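Local coordinates for carboxylase (Deinococcus radiodurans, PDB 5H80), which probably uses ATP to carboxylate the biotin of a carrier domain, acting as the biotin carboxylase domain of a single-chain carboxylase, at residues Val427-Ala432 / Leu438-Thr443; Thr395-Pro400 / Ala442-Glu447; Phe269-His274 / Glu329-Thr334; Val259-Gln264 / Leu457-Ala462. All blocks are in the same frame, centred on the assembly; numbering follows the deposited sequence.

Contact 1. Residues Val427-Ala432 / Leu438-Thr443; sequences VHRRDA and LRQAAT. With EDO (1,2-ethanediol), chain D.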
loop_
_atom_site.group_PDB
_atom_site.type_symbol
_atom_site.label_atom_id
_atom_site.label_comp_id
_atom_site.label_asym_id
_atom_site.label_seq_id
_atom_site.Cartn_x
_atom_site.Cartn_y
_atom_site.Cartn_z
ATOM N N VAL A 427 4.505 4.878 5.520
ATOM C CA VAL A 427 3.262 4.566 6.223
ATOM C C VAL A 427 2.237 5.632 5.920
ATOM O O VAL A 427 2.568 6.812 5.791
ATOM C CB VAL A 427 3.502 4.410 7.664
ATOM C CG1 VAL A 427 2.235 4.380 8.421
ATOM C CG2 VAL A 427 4.270 3.132 7.960
ATOM N N HIS A 428 0.977 5.223 5.738
ATOM C CA HIS A 428 -0.072 6.143 5.200
ATOM C C HIS A 428 -1.417 5.912 5.880
ATOM O O HIS A 428 -1.698 4.833 6.269
ATOM C CB HIS A 428 -0.241 5.939 3.747
ATOM C CG HIS A 428 -1.375 6.677 3.122
ATOM N ND1 HIS A 428 -2.420 6.012 2.491
ATOM C CD2 HIS A 428 -1.603 8.006 2.917
ATOM C CE1 HIS A 428 -3.231 6.898 1.930
ATOM N NE2 HIS A 428 -2.775 8.111 2.210
ATOM N N ARG A 429 -2.025 7.011 6.293
ATOM C CA ARG A 429 -3.361 6.919 6.774
ATOM C C ARG A 429 -4.226 8.026 6.266
ATOM O O ARG A 429 -3.779 9.035 5.634
ATOM C CB ARG A 429 -3.337 6.911 8.244
ATOM C CG ARG A 429 -2.835 8.152 8.862
ATOM C CD ARG A 429 -2.534 7.833 10.331
ATOM N NE ARG A 429 -3.728 7.769 11.185
ATOM C CZ ARG A 429 -3.941 6.895 12.184
ATOM N NH1 ARG A 429 -3.114 5.916 12.424
ATOM N NH2 ARG A 429 -5.013 7.025 12.956
ATOM N N ARG A 430 -5.518 7.818 6.410
ATOM C CA ARG A 430 -6.460 8.741 5.751
ATOM C C ARG A 430 -7.116 9.812 6.641
ATOM O O ARG A 430 -7.993 10.509 6.136
ATOM C CB ARG A 430 -7.592 7.961 5.133
ATOM C CG ARG A 430 -7.167 7.114 3.949
ATOM C CD ARG A 430 -7.715 5.728 4.142
ATOM N NE ARG A 430 -7.178 4.721 3.213
ATOM C CZ ARG A 430 -6.716 4.901 1.961
ATOM N NH1 ARG A 430 -6.283 3.815 1.303
ATOM N NH2 ARG A 430 -6.785 6.036 1.301
ATOM N N ASP A 431 -6.752 9.901 7.894
ATOM C CA ASP A 431 -7.133 11.012 8.832
ATOM C C ASP A 431 -5.993 12.094 8.836
ATOM O O ASP A 431 -5.041 11.986 8.044
ATOM C CB ASP A 431 -7.457 10.463 10.230
ATOM C CG ASP A 431 -6.267 9.981 10.955
ATOM O OD1 ASP A 431 -5.173 9.930 10.363
ATOM O OD2 ASP A 431 -6.385 9.492 12.093
ATOM N N ALA A 432 -6.084 13.104 9.696
ATOM C CA ALA A 432 -5.164 14.265 9.532
ATOM C C ALA A 432 -4.180 14.439 10.664
ATOM O O ALA A 432 -3.193 15.173 10.485
ATOM C CB ALA A 432 -5.965 15.569 9.436
ATOM N N LEU A 438 2.616 8.999 13.482
ATOM C CA LEU A 438 3.845 8.608 14.102
ATOM C C LEU A 438 3.806 7.220 14.854
ATOM O O LEU A 438 4.753 6.463 14.807
ATOM C CB LEU A 438 4.292 9.705 15.003
ATOM C CG LEU A 438 4.503 10.995 14.254
ATOM C CD1 LEU A 438 4.624 11.937 15.401
ATOM C CD2 LEU A 438 5.770 11.008 13.379
ATOM N N ARG A 439 2.680 6.966 15.556
ATOM C CA ARG A 439 2.371 5.759 16.347
ATOM C C ARG A 439 2.321 4.606 15.331
ATOM O O ARG A 439 2.991 3.578 15.532
ATOM C CB ARG A 439 1.018 5.889 17.134
ATOM C CG ARG A 439 1.038 6.764 18.371
ATOM C CD ARG A 439 -0.367 7.274 18.803
ATOM N NE ARG A 439 -0.239 8.325 19.840
ATOM C CZ ARG A 439 -1.110 9.345 20.010
ATOM N NH1 ARG A 439 -2.183 9.450 19.231
ATOM N NH2 ARG A 439 -0.907 10.272 20.984
ATOM N N GLN A 440 1.627 4.772 14.231
ATOM C CA GLN A 440 1.547 3.759 13.166
ATOM C C GLN A 440 2.885 3.430 12.575
ATOM O O GLN A 440 3.221 2.279 12.340
ATOM C CB GLN A 440 0.599 4.235 12.114
ATOM C CG GLN A 440 0.206 3.218 11.059
ATOM C CD GLN A 440 -0.774 3.819 10.010
ATOM O OE1 GLN A 440 -1.639 4.644 10.356
ATOM N NE2 GLN A 440 -0.646 3.402 8.737
ATOM N N ALA A 441 3.675 4.484 12.315
ATOM C CA ALA A 441 5.009 4.269 11.782
ATOM C C ALA A 441 5.965 3.548 12.746
ATOM O O ALA A 441 6.650 2.591 12.308
ATOM C CB ALA A 441 5.603 5.547 11.360
ATOM N N ALA A 442 5.893 3.914 14.062
ATOM C CA ALA A 442 6.678 3.220 15.071
ATOM C C ALA A 442 6.300 1.743 15.152
ATOM O O ALA A 442 7.154 0.850 15.161
ATOM C CB ALA A 442 6.572 3.916 16.411
ATOM N N THR A 443 4.998 1.445 15.118
ATOM C CA THR A 443 4.570 0.041 15.074
ATOM C C THR A 443 5.109 -0.757 13.882
ATOM O O THR A 443 5.687 -1.873 14.032
ATOM C CB THR A 443 3.077 -0.045 15.246
ATOM O OG1 THR A 443 2.733 0.615 16.480
ATOM C CG2 THR A 443 2.633 -1.448 15.173
HETATM C C1 EDO D . -6.748 1.110 5.094
HETATM O O1 EDO D . -6.772 2.521 4.791
HETATM C C2 EDO D . -6.506 0.350 3.803
HETATM O O2 EDO D . -5.959 1.099 2.724
#
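Q440 lays its amide across the flank of V427, whose CG1 lies only 3.1 Å from NE2 of Q440, a tight fit. With CG anti to the backbone N (chi1 -170°) and the rest of the chain extended, Q440 carries its amide from the helix to the strand, where both ends are used. NE2 of Q440 donates to O of H428 at 3.0 Å, approaching from above the carbonyl plane, and OE1 of Q440 accepts from NH1 of R429 at 2.8 Å, in the amide's own carbonyl plane, although the guanidinium is turned by 49° against it. Glutamine suits a site that asks for a donor and an acceptor together. The two segments form a beta-alpha unit of the biotin carboxylase C-terminal domain: strand 421-429 passes through a short loop into helix 434-446, which packs back on the sheet. A441 is small enough for the helix backbone to come close, its CB 4.4 Å from CG2 of V427. R429 also grips D431 side-on, with NE 2.7 Å from OD1 and NH2 on OD2, and NH2 reaches O of A53 of the second subunit. A methionine in place of R429 would probably leave the D431 carboxylate without its countercharge and OE1 of Q440 without this donor. Beyond the strand, NE and NH1 of R430 hold a 1,2-ethanediol that also bonds E330 of the second subunit.

Contact 2. Residues Thr395-Pro400 / Ala442-Glu447; sequences TPPGGP and ATALSE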
loop_
_atom_site.group_PDB
_atom_site.type_symbol
_atom_site.label_atom_id
_atom_site.label_comp_id
_atom_site.label_asym_id
_atom_site.label_seq_id
_atom_site.Cartn_x
_atom_site.Cartn_y
_atom_site.Cartn_z
ATOM N N THR A 395 12.686 -9.310 7.166
ATOM C CA THR A 395 11.243 -9.530 7.024
ATOM C C THR A 395 10.643 -8.143 7.307
ATOM O O THR A 395 10.433 -7.767 8.446
ATOM C CB THR A 395 10.700 -10.573 7.979
ATOM O OG1 THR A 395 11.505 -11.764 7.832
ATOM C CG2 THR A 395 9.275 -10.883 7.657
ATOM N N PRO A 396 10.510 -7.373 6.232
ATOM C CA PRO A 396 9.981 -5.987 6.394
ATOM C C PRO A 396 8.516 -6.023 6.830
ATOM O O PRO A 396 7.850 -7.021 6.645
ATOM C CB PRO A 396 10.138 -5.382 4.979
ATOM C CG PRO A 396 11.199 -6.203 4.350
ATOM C CD PRO A 396 10.953 -7.616 4.842
ATOM N N PRO A 397 8.033 -4.924 7.445
ATOM C CA PRO A 397 6.652 -4.760 7.806
ATOM C C PRO A 397 5.738 -4.801 6.628
ATOM O O PRO A 397 6.148 -4.489 5.543
ATOM C CB PRO A 397 6.579 -3.374 8.485
ATOM C CG PRO A 397 7.777 -2.685 8.009
ATOM C CD PRO A 397 8.798 -3.677 7.584
ATOM N N GLY A 398 4.490 -5.235 6.805
ATOM C CA GLY A 398 3.483 -5.096 5.772
ATOM C C GLY A 398 2.100 -4.857 6.359
ATOM O O GLY A 398 1.941 -4.481 7.548
ATOM N N GLY A 399 1.155 -5.002 5.494
ATOM C CA GLY A 399 -0.224 -4.964 5.754
ATOM C C GLY A 399 -0.785 -3.549 5.480
ATOM O O GLY A 399 -0.143 -2.758 4.795
ATOM N N PRO A 400 -2.022 -3.265 5.869
ATOM C CA PRO A 400 -2.685 -2.045 5.532
ATOM C C PRO A 400 -1.898 -0.740 5.966
ATOM O O PRO A 400 -1.208 -0.713 7.024
ATOM C CB PRO A 400 -4.038 -2.114 6.269
ATOM C CG PRO A 400 -3.866 -3.125 7.333
ATOM C CD PRO A 400 -2.912 -4.110 6.725
ATOM N N ALA A 442 5.893 3.914 14.062
ATOM C CA ALA A 442 6.678 3.220 15.071
ATOM C C ALA A 442 6.300 1.743 15.152
ATOM O O ALA A 442 7.154 0.850 15.161
ATOM C CB ALA A 442 6.572 3.916 16.411
ATOM N N THR A 443 4.998 1.445 15.118
ATOM C CA THR A 443 4.570 0.041 15.074
ATOM C C THR A 443 5.109 -0.757 13.882
ATOM O O THR A 443 5.687 -1.873 14.032
ATOM C CB THR A 443 3.077 -0.045 15.246
ATOM O OG1 THR A 443 2.733 0.615 16.480
ATOM C CG2 THR A 443 2.633 -1.448 15.173
ATOM N N ALA A 444 5.019 -0.165 12.690
ATOM C CA ALA A 444 5.527 -0.799 11.527
ATOM C C ALA A 444 7.031 -1.034 11.599
ATOM O O ALA A 444 7.499 -2.152 11.357
ATOM C CB ALA A 444 5.160 0.040 10.294
ATOM N N LEU A 445 7.815 -0.066 12.045
ATOM C CA LEU A 445 9.156 -0.304 12.273
ATOM C C LEU A 445 9.498 -1.386 13.284
ATOM O O LEU A 445 10.453 -2.152 13.082
ATOM C CB LEU A 445 9.860 0.983 12.598
ATOM C CG LEU A 445 9.950 1.923 11.435
ATOM C CD1 LEU A 445 10.815 3.058 11.994
ATOM C CD2 LEU A 445 10.519 1.233 10.186
ATOM N N SER A 446 8.650 -1.549 14.291
ATOM C CA SER A 446 8.894 -2.526 15.358
ATOM C C SER A 446 8.664 -3.880 14.821
ATOM O O SER A 446 9.217 -4.880 15.424
ATOM C CB SER A 446 7.935 -2.268 16.531
ATOM O OG SER A 446 6.583 -2.731 16.231
ATOM N N GLU A 447 8.005 -4.030 13.659
ATOM C CA GLU A 447 7.823 -5.323 13.012
ATOM C C GLU A 447 8.897 -5.642 11.988
ATOM O O GLU A 447 8.843 -6.661 11.326
ATOM C CB GLU A 447 6.423 -5.386 12.338
ATOM C CG GLU A 447 5.314 -5.576 13.333
ATOM C CD GLU A 447 3.856 -5.450 12.878
ATOM O OE1 GLU A 447 3.567 -5.433 11.650
ATOM O OE2 GLU A 447 2.983 -5.280 13.825
HETATM O O HOH W 1 7.010 -8.036 9.399
HETATM O O HOH W 2 4.306 -6.918 9.354
HETATM O O HOH W 3 3.534 -3.680 9.718
#
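P397 presses its ring against the last turn of helix 434-446, meeting A444 and E447. Its CB is 4.1 Å from CB of A444, an apolar touch, and 4.3 Å from CB of E447. The same CB lies 3.3 Å from O of A444, and the next ring atom, CG of P397, is 3.4 Å from that oxygen; CB and CG thus both lie against a carbonyl oxygen that also accepts the backbone N-H of E447. Proline suits this place because it offers compact C-H groups and has no N-H of its own to satisfy, while the small A444 keeps the helix surface low enough for the ring to come close.

E447 takes over where the helix ends. CG stands anti to the carbonyl carbon (chi1 -75°) and the chain is extended beyond it, carrying the carboxylate along the loop without touching it directly. Water fills the interval. OE1 of E447 accepts a hydrogen bond from one water at 2.8 Å that in turn accepts from N of G398, and from another at 2.6 Å that also donates to O of G398. A third water donates to both O of P396 and O of E447, linking the two main chains. The same OE1 forms a salt bridge to R49 of the second subunit.

V402, V404 and F448 pack round P397. The whole is a proline-rich connection between strands 393-395 and 402-406, docked on a helix C-terminus beside the subunit interface of the biotin carboxylase C-terminal domain.

Contact 3. Residues Phe269-His274 / Glu329-Thr334; sequences FAPAPH and EEWCGT. With EDO (1,2-ethanediol), chain G.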
loop_
_atom_site.group_PDB
_atom_site.type_symbol
_atom_site.label_atom_id
_atom_site.label_comp_id
_atom_site.label_asym_id
_atom_site.label_seq_id
_atom_site.Cartn_x
_atom_site.Cartn_y
_atom_site.Cartn_z
ATOM N N PHE A 269 7.872 13.672 5.323
ATOM C CA PHE A 269 6.405 13.750 5.520
ATOM C C PHE A 269 5.661 14.368 4.290
ATOM O O PHE A 269 6.123 15.259 3.638
ATOM C CB PHE A 269 6.119 14.539 6.771
ATOM C CG PHE A 269 6.587 13.936 7.953
ATOM C CD1 PHE A 269 5.711 13.282 8.796
ATOM C CD2 PHE A 269 7.919 14.011 8.347
ATOM C CE1 PHE A 269 6.127 12.763 9.953
ATOM C CE2 PHE A 269 8.325 13.492 9.583
ATOM C CZ PHE A 269 7.444 12.787 10.329
ATOM N N ALA A 270 4.475 13.847 3.877
ATOM C CA ALA A 270 3.674 14.482 2.803
ATOM C C ALA A 270 2.210 14.308 3.405
ATOM O O ALA A 270 1.769 13.132 3.689
ATOM C CB ALA A 270 3.856 13.917 1.453
ATOM N N PRO A 271 1.521 15.399 3.719
ATOM C CA PRO A 271 1.916 16.777 3.631
ATOM C C PRO A 271 2.944 17.189 4.630
ATOM O O PRO A 271 3.307 16.484 5.587
ATOM C CB PRO A 271 0.622 17.526 3.952
ATOM C CG PRO A 271 -0.095 16.613 4.917
ATOM C CD PRO A 271 0.227 15.233 4.459
ATOM N N ALA A 272 3.443 18.400 4.440
ATOM C CA ALA A 272 4.112 19.072 5.522
ATOM C C ALA A 272 3.205 19.352 6.745
ATOM O O ALA A 272 2.252 20.114 6.530
ATOM C CB ALA A 272 4.673 20.406 5.003
ATOM N N PRO A 273 3.516 18.795 7.918
ATOM C CA PRO A 273 2.584 19.007 9.093
ATOM C C PRO A 273 2.466 20.418 9.534
ATOM O O PRO A 273 3.475 21.158 9.546
ATOM C CB PRO A 273 3.053 18.038 10.147
ATOM C CG PRO A 273 4.050 17.126 9.481
ATOM C CD PRO A 273 4.553 17.776 8.222
ATOM N N HIS A 274 1.229 20.885 9.836
ATOM C CA HIS A 274 1.047 22.180 10.500
ATOM C C HIS A 274 1.532 23.341 9.615
ATOM O O HIS A 274 2.337 24.166 10.094
ATOM C CB HIS A 274 1.749 22.215 11.882
ATOM C CG HIS A 274 1.243 21.203 12.825
ATOM N ND1 HIS A 274 -0.111 21.033 13.027
ATOM C CD2 HIS A 274 1.858 20.253 13.558
ATOM C CE1 HIS A 274 -0.304 20.056 13.894
ATOM N NE2 HIS A 274 0.867 19.508 14.162
ATOM N N GLU A 329 3.626 9.735 -3.534
ATOM C CA GLU A 329 2.848 8.646 -4.205
ATOM C C GLU A 329 1.751 8.155 -3.278
ATOM O O GLU A 329 0.600 8.011 -3.719
ATOM C CB GLU A 329 3.832 7.496 -4.604
ATOM C CG GLU A 329 4.706 7.900 -5.802
ATOM C CD GLU A 329 5.419 6.685 -6.449
ATOM O OE1 GLU A 329 5.672 5.699 -5.739
ATOM O OE2 GLU A 329 5.684 6.710 -7.645
ATOM N N GLU A 330 2.043 7.791 -2.064
ATOM C CA GLU A 330 1.033 7.152 -1.207
ATOM C C GLU A 330 0.012 8.202 -0.684
ATOM O O GLU A 330 -1.228 7.876 -0.566
ATOM C CB GLU A 330 1.738 6.376 -0.105
ATOM C CG GLU A 330 2.584 5.142 -0.468
ATOM C CD GLU A 330 1.883 4.231 -1.300
ATOM O OE1 GLU A 330 0.750 3.813 -0.901
ATOM O OE2 GLU A 330 2.308 3.990 -2.403
ATOM N N TRP A 331 0.471 9.387 -0.280
ATOM C CA TRP A 331 -0.437 10.473 0.051
ATOM C C TRP A 331 -1.410 10.809 -1.101
ATOM O O TRP A 331 -2.653 10.898 -0.865
ATOM C CB TRP A 331 0.340 11.720 0.517
ATOM C CG TRP A 331 -0.505 12.871 0.897
ATOM C CD1 TRP A 331 -1.750 12.852 1.584
ATOM C CD2 TRP A 331 -0.228 14.197 0.618
ATOM N NE1 TRP A 331 -2.197 14.119 1.757
ATOM C CE2 TRP A 331 -1.256 14.987 1.215
ATOM C CE3 TRP A 331 0.885 14.867 0.017
ATOM C CZ2 TRP A 331 -1.242 16.367 1.190
ATOM C CZ3 TRP A 331 0.855 16.212 -0.069
ATOM C CH2 TRP A 331 -0.225 17.000 0.520
ATOM N N CYS A 332 -0.905 11.040 -2.323
ATOM C CA CYS A 332 -1.662 11.568 -3.452
ATOM C C CYS A 332 -2.399 10.445 -4.211
ATOM O O CYS A 332 -3.299 10.725 -4.994
ATOM C CB CYS A 332 -0.771 12.354 -4.400
ATOM S SG CYS A 332 -0.097 13.900 -3.683
ATOM N N GLY A 333 -1.990 9.173 -4.045
ATOM C CA GLY A 333 -2.458 8.053 -4.867
ATOM C C GLY A 333 -2.106 8.221 -6.308
ATOM O O GLY A 333 -2.989 8.482 -7.157
ATOM N N THR A 334 -0.779 8.287 -6.575
ATOM C CA THR A 334 -0.308 8.525 -7.908
ATOM C C THR A 334 0.982 7.685 -8.016
ATOM O O THR A 334 1.718 7.561 -7.010
ATOM C CB THR A 334 -0.030 10.054 -8.153
ATOM O OG1 THR A 334 0.113 10.325 -9.515
ATOM C CG2 THR A 334 1.234 10.648 -7.578
HETATM C C1 EDO G . 2.081 3.518 -5.699
HETATM O O1 EDO G . 1.122 4.161 -4.838
HETATM C C2 EDO G . 2.075 3.995 -7.117
HETATM O O2 EDO G . 0.695 3.814 -7.497
#
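A270, at the end of strand 264-270, meets the indole of W331 with its methyl: CB of A270 lies 3.4 Å from CE3 of W331, at the rim of the six-membered part of the ring. The carbonyl, by contrast, lies over the face, with O of A270 3.6 Å from CG of W331. The short methyl of A270 suits this close approach to CE3.

The peptide bond into P271 is cis. Its two atoms, C of A270 and N of P271, both lie 3.6 Å above the indole plane, the nitrogen over the middle of the ring system and the carbon nearer its rim. P271 then sets its own ring across the tryptophan at about a right angle. CD of P271 points at the five-membered ring, 3.8 Å from its centroid and 20° off the normal, a CH-pi contact, while CB of P271 rests 3.5 Å from CZ2 of W331. Proline offers polarised C-H groups for this face. W331 reaches it because CG is anti to the backbone N (chi1 -179°), which sends the indole straight out from helix 325-332.

Past P271 the chain leaves the tryptophan, and N of A272 is hydrogen-bonded to E254. On the helix side, P363 packs on W331, and R403 forms salt bridges with both E329 and E330. The arrangement is a CH-pi contact between a cis-proline and a tryptophan, joining a strand end to a helix in the ATP-binding region, consistent with the ATP-grasp fold of biotin carboxylases.

Contact 4. Residues Val259-Gln264 / Leu457-Ala462; sequences VQRRHQ and LAFLQA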
loop_
_atom_site.group_PDB
_atom_site.type_symbol
_atom_site.label_atom_id
_atom_site.label_comp_id
_atom_site.label_asym_id
_atom_site.label_seq_id
_atom_site.Cartn_x
_atom_site.Cartn_y
_atom_site.Cartn_z
ATOM N N VAL A 259 13.810 16.594 9.483
ATOM C CA VAL A 259 14.581 15.724 10.375
ATOM C C VAL A 259 15.760 15.079 9.550
ATOM O O VAL A 259 15.576 14.236 8.658
ATOM C CB VAL A 259 13.663 14.655 10.984
ATOM C CG1 VAL A 259 14.500 13.691 11.798
ATOM C CG2 VAL A 259 12.492 15.311 11.760
ATOM N N GLN A 260 16.951 15.670 9.774
ATOM C CA GLN A 260 18.202 15.319 9.041
ATOM C C GLN A 260 19.309 15.097 10.025
ATOM O O GLN A 260 19.275 15.689 11.035
ATOM C CB GLN A 260 18.632 16.497 8.202
ATOM C CG GLN A 260 17.575 16.944 7.285
ATOM C CD GLN A 260 17.911 18.082 6.371
ATOM O OE1 GLN A 260 19.054 18.507 6.277
ATOM N NE2 GLN A 260 16.909 18.509 5.591
ATOM N N ARG A 261 20.243 14.231 9.696
ATOM C CA ARG A 261 21.416 13.895 10.571
ATOM C C ARG A 261 22.574 14.348 9.723
ATOM O O ARG A 261 22.733 13.842 8.604
ATOM C CB ARG A 261 21.533 12.442 10.868
ATOM C CG ARG A 261 22.614 12.081 11.902
ATOM C CD ARG A 261 22.693 10.572 11.906
ATOM N NE ARG A 261 23.065 9.970 13.193
ATOM C CZ ARG A 261 22.603 8.791 13.669
ATOM N NH1 ARG A 261 21.677 8.078 13.009
ATOM N NH2 ARG A 261 23.059 8.312 14.838
ATOM N N ARG A 262 23.293 15.383 10.151
ATOM C CA ARG A 262 24.338 15.986 9.270
ATOM C C ARG A 262 23.913 16.081 7.807
ATOM O O ARG A 262 24.609 15.605 6.920
ATOM C CB ARG A 262 25.665 15.187 9.367
ATOM C CG ARG A 262 26.284 15.167 10.761
ATOM C CD ARG A 262 27.645 14.491 10.779
ATOM N NE ARG A 262 28.452 14.870 11.946
ATOM C CZ ARG A 262 29.631 14.331 12.266
ATOM N NH1 ARG A 262 30.168 13.362 11.520
ATOM N NH2 ARG A 262 30.282 14.753 13.345
ATOM N N HIS A 263 22.748 16.666 7.566
ATOM C CA HIS A 263 22.253 16.929 6.204
ATOM C C HIS A 263 21.756 15.693 5.407
ATOM O O HIS A 263 21.304 15.855 4.276
ATOM C CB HIS A 263 23.292 17.749 5.379
ATOM C CG HIS A 263 23.649 19.070 6.000
ATOM N ND1 HIS A 263 24.728 19.229 6.846
ATOM C CD2 HIS A 263 23.054 20.286 5.914
ATOM C CE1 HIS A 263 24.772 20.479 7.269
ATOM N NE2 HIS A 263 23.779 21.145 6.706
ATOM N N GLN A 264 21.764 14.508 6.004
ATOM C CA GLN A 264 21.078 13.301 5.458
ATOM C C GLN A 264 19.617 13.185 5.992
ATOM O O GLN A 264 19.389 13.106 7.176
ATOM C CB GLN A 264 21.813 12.024 5.855
ATOM C CG GLN A 264 23.330 11.996 5.655
ATOM C CD GLN A 264 23.799 12.811 4.468
ATOM O OE1 GLN A 264 24.086 14.011 4.595
ATOM N NE2 GLN A 264 23.892 12.171 3.308
ATOM N N LEU A 457 17.111 1.076 13.129
ATOM C CA LEU A 457 15.724 0.909 13.550
ATOM C C LEU A 457 15.369 1.429 14.943
ATOM O O LEU A 457 14.345 2.116 15.112
ATOM C CB LEU A 457 15.213 -0.494 13.366
ATOM C CG LEU A 457 15.005 -1.004 11.954
ATOM C CD1 LEU A 457 15.057 -2.494 12.016
ATOM C CD2 LEU A 457 13.638 -0.576 11.384
ATOM N N ALA A 458 16.234 1.224 15.919
ATOM C CA ALA A 458 15.998 1.863 17.268
ATOM C C ALA A 458 16.050 3.349 17.269
ATOM O O ALA A 458 15.283 3.996 17.963
ATOM C CB ALA A 458 16.977 1.309 18.335
ATOM N N PHE A 459 17.004 3.919 16.543
ATOM C CA PHE A 459 17.089 5.341 16.433
ATOM C C PHE A 459 15.846 6.037 15.802
ATOM O O PHE A 459 15.364 7.024 16.333
ATOM C CB PHE A 459 18.336 5.685 15.755
ATOM C CG PHE A 459 18.636 7.143 15.771
ATOM C CD1 PHE A 459 19.268 7.712 16.890
ATOM C CD2 PHE A 459 18.348 7.954 14.715
ATOM C CE1 PHE A 459 19.563 9.061 16.942
ATOM C CE2 PHE A 459 18.609 9.294 14.798
ATOM C CZ PHE A 459 19.232 9.862 15.864
ATOM N N LEU A 460 15.303 5.384 14.759
ATOM C CA LEU A 460 14.038 5.767 14.056
ATOM C C LEU A 460 12.896 5.743 15.028
ATOM O O LEU A 460 12.169 6.730 15.050
ATOM C CB LEU A 460 13.771 4.809 12.862
ATOM C CG LEU A 460 14.680 5.146 11.631
ATOM C CD1 LEU A 460 14.539 4.131 10.489
ATOM C CD2 LEU A 460 14.712 6.541 11.080
ATOM N N GLN A 461 12.796 4.705 15.879
ATOM C CA GLN A 461 11.790 4.644 16.903
ATOM C C GLN A 461 11.972 5.754 17.958
ATOM O O GLN A 461 10.962 6.407 18.331
ATOM C CB GLN A 461 11.659 3.219 17.442
ATOM C CG GLN A 461 10.839 2.345 16.490
ATOM C CD GLN A 461 11.069 0.891 16.701
ATOM O OE1 GLN A 461 12.026 0.275 16.152
ATOM N NE2 GLN A 461 10.241 0.316 17.520
ATOM N N ALA A 462 13.197 6.126 18.338
ATOM C CA ALA A 462 13.322 7.209 19.309
ATOM C C ALA A 462 12.820 8.542 18.727
ATOM O O ALA A 462 12.192 9.413 19.408
ATOM C CB ALA A 462 14.750 7.331 19.810
#
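R261 and F459 meet face to face, the guanidinium lying flat on the phenyl ring in a cation-pi stack. R261 is the first residue of a type I' turn, R261 to Q264, with R262 and H263 at its corners; the turn closes the beta hairpin of strands 260-261 and 264-270, and N of R261 bonds O of Q264 at 2.9 Å. The ring belongs to helix 457-465 of the biotin carboxylase C-terminal domain.

Both side chains leave their backbones in the same way. CG of R261 is anti to the backbone N (chi1 -173°), as is CG of F459 (chi1 -171°). The two side chains approach each other from opposite directions. The arginine chain runs straight through its first carbons, and the bend at chi3, with the last torsion, brings the guanidinium flat to the ring. The planes are 21° apart, and CZ of R261 stands 4.3 Å from the centroid of the F459 ring, almost directly above it.

An arginine suits the site because its flat cation can spread over an aromatic face. Phenylalanine supplies that face and a hydrophobic body, packed against L479, L486 and V487. A leucine in place of F459 has no aromatic face, and the R261 guanidinium would probably lose its stacking partner and be freer to turn.

The overlap is not centred on every atom: NH2 of R261 is 4.1 Å from CE1 of F459, whereas NH1 of R261 rides toward the opposite rim, 3.7 Å from CD2 of F459.

How the contacts relate
From the N terminus, residues 259-264 come first and wait longest for their partner: contact 4 closes only at 457-462, and its long loop encloses the other three. Contact 3 opens next, at the end of the neighbouring strand of the same sheet, and closes at 329-334 before contacts 1 and 2 begin. Contact 2 opens at 395-400, contact 1 at 427-432, and both end on helix 434-446, sharing A442 and T443. No pair crosses outright. Contacts 1 and 2 pack the helix onto the sheet and a loop near the second subunit, contact 3 joins the end of strand 264-270 to helix 325-332, and contact 4 joins the ATP-binding region to the C-terminal domain. H428 packs on contact 3's helix.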